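Side-chain contacts in AceL NrdHF-1-1 Intein (Metagenome, PDB 6ZGQ), which probably excises itself from a host protein by class 3 protein splicing, as a naturally split intein, linked and splice-inactive in this variant: residues 77-82 with 110-115; 90-93 with 99-102. All coordinates share one frame; numbering follows the deposited sequence.

Contacts 1 and 2 lie on one side of the chain's centre, with their own centres about 8 Å apart, and both are built on the same antiparallel sheet. Strand 98-104, which supplies Phe100 to contact 2, runs between strands 75-80 and 109-114, which supply the two charges of contact 1. The backbone ties them together: Glu79 N sits 2.7 Å from Tyr99 O, and Lys111 N 2.8 Å from Ile102 O, both probable hydrogen bonds. Ser115 adds a side-chain link, its CB 3.5 Å from CZ of Phe92. Contact 1 is polar and partly buried, contact 2 aromatic and buried. No ligand takes part in either; both belong to the intein's beta scaffold.

Contact 1 of 2, residues 77-82 with 110-115; sequences IYEQGG and IKRIKS
Glu79 OE1 meets the guanidinium of Arg112 at its edge, almost exactly in the plane, while CG2 of Ile110 lies over the centre of one face. The carboxylate does not lie flat against its partner: the two planes are turned 68° apart, and a single oxygen makes the bond. NE of Arg112 donates at 2.6 Å to OE1 of Glu79, which receives it on its syn lone pair, with an N-H...O angle of 145°; this hydrogen bond is also a salt bridge. The side chains cross obliquely. Glu79 gets there by an extended chain, its CG anti to the backbone N (chi1 -170°), whereas Arg112 bends at its second torsion, so that CD also comes 3.1 Å from Glu79 OE1. Water 1 also donates to OE1 of Glu79, at 3.3 Å. The other carboxylate oxygen, OE2, is held by Lys40, so the buried acid is gripped by two positive charges, which would probably favour its ionised form. CA of Glu79 is 7.7 Å from CA of Arg112, and the pair joins the two strands flanking 98-104 in the curled antiparallel sheet of what is, as in inteins generally, a Hedgehog/intein (HINT) type of fold.

Contact 2 of 2, residues 90-93 with 99-102; sequences KDFE and YFII
Phe92 and Phe100 meet ring to ring, their side chains arriving from opposite directions, and the closeness is concentrated at one end. CZ of Phe100 sits over one face of Phe92, 3.3 Å above the plane but shifted toward the rim, so that it lies 3.4 Å from CE2 of Phe92 and 3.5 Å from CZ of Phe92. From there the rings diverge. Their planes are inclined at 36° and their centroids are 4.9 Å apart, an oblique pairing in which Phe100 leads with its CZ corner. CD2 of Phe92, farther back, is already 4.0 Å from Phe100 CZ. Phe92 carries its CG anti to the backbone N (chi1 -175°), which sends the ring inward from the loop toward the strand. The loop's other side is quite different: Lys90, Asp91 and Glu93 are exposed and make no contact with strand segment 99-102, and within 90-93 it is Phe92 that reaches the strand. Around the ring, Tyr78 meets Phe92 edge-to-face and Lys98 adds a cation-pi contact, while Phe100 stacks on Phe66. Replacing Phe92 by an alanine is likely to take away the face that Phe100 CZ rests against and open a gap between loop and sheet, leaving Phe100 with Phe66 as its stacking partner. The arrangement is an aromatic cluster, in which the loop that joins strands 83-88 and 98-104 folds back to bury one phenylalanine against the antiparallel sheet of the intein fold.

Contact 1 of 2, residues 77-82 with 110-115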
loop_
_atom_site.group_PDB
_atom_site.type_symbol
_atom_site.label_atom_id
_atom_site.label_comp_id
_atom_site.label_asym_id
_atom_site.label_seq_id
_atom_site.Cartn_x
_atom_site.Cartn_y
_atom_site.Cartn_z
ATOM N N ILE A 77 -4.257 4.384 2.563
ATOM C CA ILE A 77 -5.215 4.942 1.599
ATOM C C ILE A 77 -6.540 4.210 1.818
ATOM O O ILE A 77 -6.565 2.973 1.860
ATOM C CB ILE A 77 -4.696 4.776 0.144
ATOM C CG1 ILE A 77 -3.334 5.474 -0.033
ATOM C CG2 ILE A 77 -5.702 5.295 -0.878
ATOM C CD1 ILE A 77 -3.343 6.979 0.164
ATOM N N TYR A 78 -7.611 4.980 2.027
ATOM C CA TYR A 78 -8.953 4.439 2.249
ATOM C C TYR A 78 -9.949 5.365 1.559
ATOM O O TYR A 78 -9.584 6.502 1.228
ATOM C CB TYR A 78 -9.234 4.296 3.752
ATOM C CG TYR A 78 -9.162 5.576 4.547
ATOM C CD1 TYR A 78 -7.952 6.044 5.040
ATOM C CD2 TYR A 78 -10.307 6.311 4.821
ATOM C CE1 TYR A 78 -7.886 7.213 5.776
ATOM C CE2 TYR A 78 -10.252 7.484 5.554
ATOM C CZ TYR A 78 -9.036 7.929 6.032
ATOM O OH TYR A 78 -8.962 9.089 6.760
ATOM N N GLU A 79 -11.160 4.853 1.317
ATOM C CA GLU A 79 -12.303 5.637 0.837
ATOM C C GLU A 79 -13.200 5.938 2.040
ATOM O O GLU A 79 -13.375 5.062 2.903
ATOM C CB GLU A 79 -13.086 4.871 -0.245
ATOM C CG GLU A 79 -14.136 5.737 -0.933
ATOM C CD GLU A 79 -14.909 5.045 -2.041
ATOM O OE1 GLU A 79 -14.576 3.896 -2.408
ATOM O OE2 GLU A 79 -15.863 5.674 -2.553
ATOM N N GLN A 80 -13.696 7.177 2.111
ATOM C CA GLN A 80 -14.729 7.609 3.070
ATOM C C GLN A 80 -15.651 8.600 2.343
ATOM O O GLN A 80 -15.157 9.548 1.708
ATOM C CB GLN A 80 -14.086 8.242 4.303
ATOM C CG GLN A 80 -15.080 8.705 5.352
ATOM C CD GLN A 80 -14.399 9.386 6.514
ATOM O OE1 GLN A 80 -13.307 9.934 6.375
ATOM N NE2 GLN A 80 -15.043 9.359 7.673
ATOM N N GLY A 81 -16.967 8.380 2.438
ATOM C CA GLY A 81 -17.938 9.012 1.531
ATOM C C GLY A 81 -17.592 8.603 0.106
ATOM O O GLY A 81 -17.372 7.412 -0.151
ATOM N N GLY A 82 -17.502 9.584 -0.796
ATOM C CA GLY A 82 -17.102 9.356 -2.191
ATOM C C GLY A 82 -15.652 9.715 -2.485
ATOM O O GLY A 82 -15.235 9.618 -3.644
ATOM N N ILE A 110 -12.583 -2.716 -8.280
ATOM C CA ILE A 110 -12.428 -2.174 -6.916
ATOM C C ILE A 110 -13.456 -2.811 -5.979
ATOM O O ILE A 110 -14.664 -2.743 -6.261
ATOM C CB ILE A 110 -12.616 -0.640 -6.878
ATOM C CG1 ILE A 110 -11.630 0.059 -7.823
ATOM C CG2 ILE A 110 -12.469 -0.132 -5.446
ATOM C CD1 ILE A 110 -11.729 1.568 -7.799
ATOM N N LYS A 111 -12.969 -3.406 -4.882
ATOM C CA LYS A 111 -13.794 -3.927 -3.778
ATOM C C LYS A 111 -13.431 -3.183 -2.496
ATOM O O LYS A 111 -12.270 -3.226 -2.090
ATOM C CB LYS A 111 -13.555 -5.428 -3.572
ATOM C CG LYS A 111 -14.305 -6.004 -2.372
ATOM C CD LYS A 111 -14.526 -7.501 -2.485
ATOM C CE LYS A 111 -13.511 -8.294 -1.682
ATOM N NZ LYS A 111 -13.794 -9.745 -1.825
ATOM N N ARG A 112 -14.415 -2.511 -1.888
ATOM C CA ARG A 112 -14.215 -1.693 -0.689
ATOM C C ARG A 112 -14.660 -2.517 0.519
ATOM O O ARG A 112 -15.816 -2.953 0.562
ATOM C CB ARG A 112 -14.986 -0.369 -0.812
ATOM C CG ARG A 112 -14.491 0.505 -1.960
ATOM C CD ARG A 112 -15.644 1.015 -2.802
ATOM N NE ARG A 112 -15.199 1.861 -3.910
ATOM C CZ ARG A 112 -15.220 1.523 -5.198
ATOM N NH1 ARG A 112 -15.656 0.330 -5.590
ATOM N NH2 ARG A 112 -14.789 2.387 -6.106
ATOM N N ILE A 113 -13.727 -2.768 1.446
ATOM C CA ILE A 113 -13.983 -3.550 2.674
ATOM C C ILE A 113 -13.940 -2.614 3.883
ATOM O O ILE A 113 -13.110 -1.701 3.910
ATOM C CB ILE A 113 -12.991 -4.732 2.832
ATOM C CG1 ILE A 113 -11.527 -4.259 2.791
ATOM C CG2 ILE A 113 -13.247 -5.768 1.745
ATOM C CD1 ILE A 113 -10.599 -5.092 3.643
ATOM N N LYS A 114 -14.851 -2.827 4.842
ATOM C CA LYS A 114 -14.912 -2.041 6.085
ATOM C C LYS A 114 -13.584 -2.189 6.833
ATOM O O LYS A 114 -13.114 -3.314 7.004
ATOM C CB LYS A 114 -16.088 -2.489 6.970
ATOM C CG LYS A 114 -17.443 -1.977 6.512
ATOM C CD LYS A 114 -18.583 -2.554 7.332
ATOM C CE LYS A 114 -18.681 -1.909 8.703
ATOM N NZ LYS A 114 -19.687 -2.615 9.545
ATOM N N SER A 115 -12.983 -1.056 7.221
ATOM C CA SER A 115 -11.710 -1.026 7.955
ATOM C C SER A 115 -11.835 -1.768 9.298
ATOM O O SER A 115 -10.834 -2.296 9.789
ATOM C CB SER A 115 -11.233 0.411 8.169
ATOM O OG SER A 115 -12.238 1.208 8.761
HETATM O O HOH W 1 -13.223 4.101 -5.374
#

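Contact 2 of 2, residues 90-93 with 99-102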
loop_
_atom_site.group_PDB
_atom_site.type_symbol
_atom_site.label_atom_id
_atom_site.label_comp_id
_atom_site.label_asym_id
_atom_site.label_seq_id
_atom_site.Cartn_x
_atom_site.Cartn_y
_atom_site.Cartn_z
ATOM N N LYS A 90 0.256 4.704 11.952
ATOM C CA LYS A 90 0.214 4.813 13.420
ATOM C C LYS A 90 -1.011 5.595 13.928
ATOM O O LYS A 90 -1.384 5.430 15.097
ATOM C CB LYS A 90 1.506 5.453 13.955
ATOM C CG LYS A 90 1.693 6.919 13.585
ATOM C CD LYS A 90 3.037 7.451 14.042
ATOM C CE LYS A 90 3.094 8.967 13.970
ATOM N NZ LYS A 90 4.493 9.451 13.856
ATOM N N ASP A 91 -1.615 6.427 13.064
ATOM C CA ASP A 91 -2.761 7.284 13.414
ATOM C C ASP A 91 -4.107 6.673 13.006
ATOM O O ASP A 91 -5.135 7.134 13.503
ATOM C CB ASP A 91 -2.614 8.683 12.783
ATOM C CG ASP A 91 -1.433 9.450 13.342
ATOM O OD1 ASP A 91 -1.201 9.367 14.565
ATOM O OD2 ASP A 91 -0.731 10.117 12.557
ATOM N N PHE A 92 -4.105 5.651 12.135
ATOM C CA PHE A 92 -5.349 5.115 11.546
ATOM C C PHE A 92 -6.239 4.499 12.625
ATOM O O PHE A 92 -5.794 3.619 13.373
ATOM C CB PHE A 92 -5.090 4.089 10.429
ATOM C CG PHE A 92 -6.353 3.622 9.747
ATOM C CD1 PHE A 92 -6.945 4.380 8.743
ATOM C CD2 PHE A 92 -6.972 2.443 10.133
ATOM C CE1 PHE A 92 -8.115 3.963 8.131
ATOM C CE2 PHE A 92 -8.143 2.025 9.526
ATOM C CZ PHE A 92 -8.718 2.787 8.524
ATOM N N GLU A 93 -7.485 4.984 12.696
ATOM C CA GLU A 93 -8.527 4.444 13.583
ATOM C C GLU A 93 -9.650 3.876 12.714
ATOM O O GLU A 93 -10.321 4.624 12.000
ATOM C CB GLU A 93 -9.060 5.521 14.546
ATOM C CG GLU A 93 -8.006 6.090 15.497
ATOM C CD GLU A 93 -7.508 5.118 16.571
ATOM O OE1 GLU A 93 -7.640 3.883 16.410
ATOM O OE2 GLU A 93 -6.953 5.599 17.588
ATOM N N TYR A 99 -13.156 2.624 4.341
ATOM C CA TYR A 99 -13.013 1.392 3.553
ATOM C C TYR A 99 -11.638 1.326 2.905
ATOM O O TYR A 99 -11.244 2.291 2.247
ATOM C CB TYR A 99 -14.086 1.354 2.458
ATOM C CG TYR A 99 -15.485 1.374 3.012
ATOM C CD1 TYR A 99 -16.106 2.571 3.350
ATOM C CD2 TYR A 99 -16.180 0.196 3.219
ATOM C CE1 TYR A 99 -17.389 2.591 3.872
ATOM C CE2 TYR A 99 -17.458 0.203 3.742
ATOM C CZ TYR A 99 -18.062 1.400 4.065
ATOM O OH TYR A 99 -19.335 1.402 4.582
ATOM N N PHE A 100 -10.922 0.210 3.110
ATOM C CA PHE A 100 -9.682 -0.099 2.380
ATOM C C PHE A 100 -10.053 -0.588 0.974
ATOM O O PHE A 100 -11.178 -1.075 0.769
ATOM C CB PHE A 100 -8.827 -1.134 3.131
ATOM C CG PHE A 100 -8.201 -0.605 4.394
ATOM C CD1 PHE A 100 -7.344 0.485 4.355
ATOM C CD2 PHE A 100 -8.456 -1.209 5.619
ATOM C CE1 PHE A 100 -6.756 0.965 5.514
ATOM C CE2 PHE A 100 -7.886 -0.724 6.783
ATOM C CZ PHE A 100 -7.028 0.359 6.728
ATOM N N ILE A 101 -9.114 -0.438 0.032
ATOM C CA ILE A 101 -9.352 -0.620 -1.408
ATOM C C ILE A 101 -8.608 -1.874 -1.895
ATOM O O ILE A 101 -7.373 -1.863 -1.942
ATOM C CB ILE A 101 -8.897 0.636 -2.198
ATOM C CG1 ILE A 101 -9.533 1.907 -1.604
ATOM C CG2 ILE A 101 -9.240 0.509 -3.682
ATOM C CD1 ILE A 101 -8.949 3.209 -2.126
ATOM N N ILE A 102 -9.373 -2.936 -2.201
ATOM C CA ILE A 102 -8.892 -4.197 -2.802
ATOM C C ILE A 102 -9.170 -4.128 -4.314
ATOM O O ILE A 102 -10.214 -3.582 -4.723
ATOM C CB ILE A 102 -9.593 -5.436 -2.172
ATOM C CG1 ILE A 102 -9.273 -5.553 -0.675
ATOM C CG2 ILE A 102 -9.200 -6.730 -2.880
ATOM C CD1 ILE A 102 -10.131 -6.562 0.062
#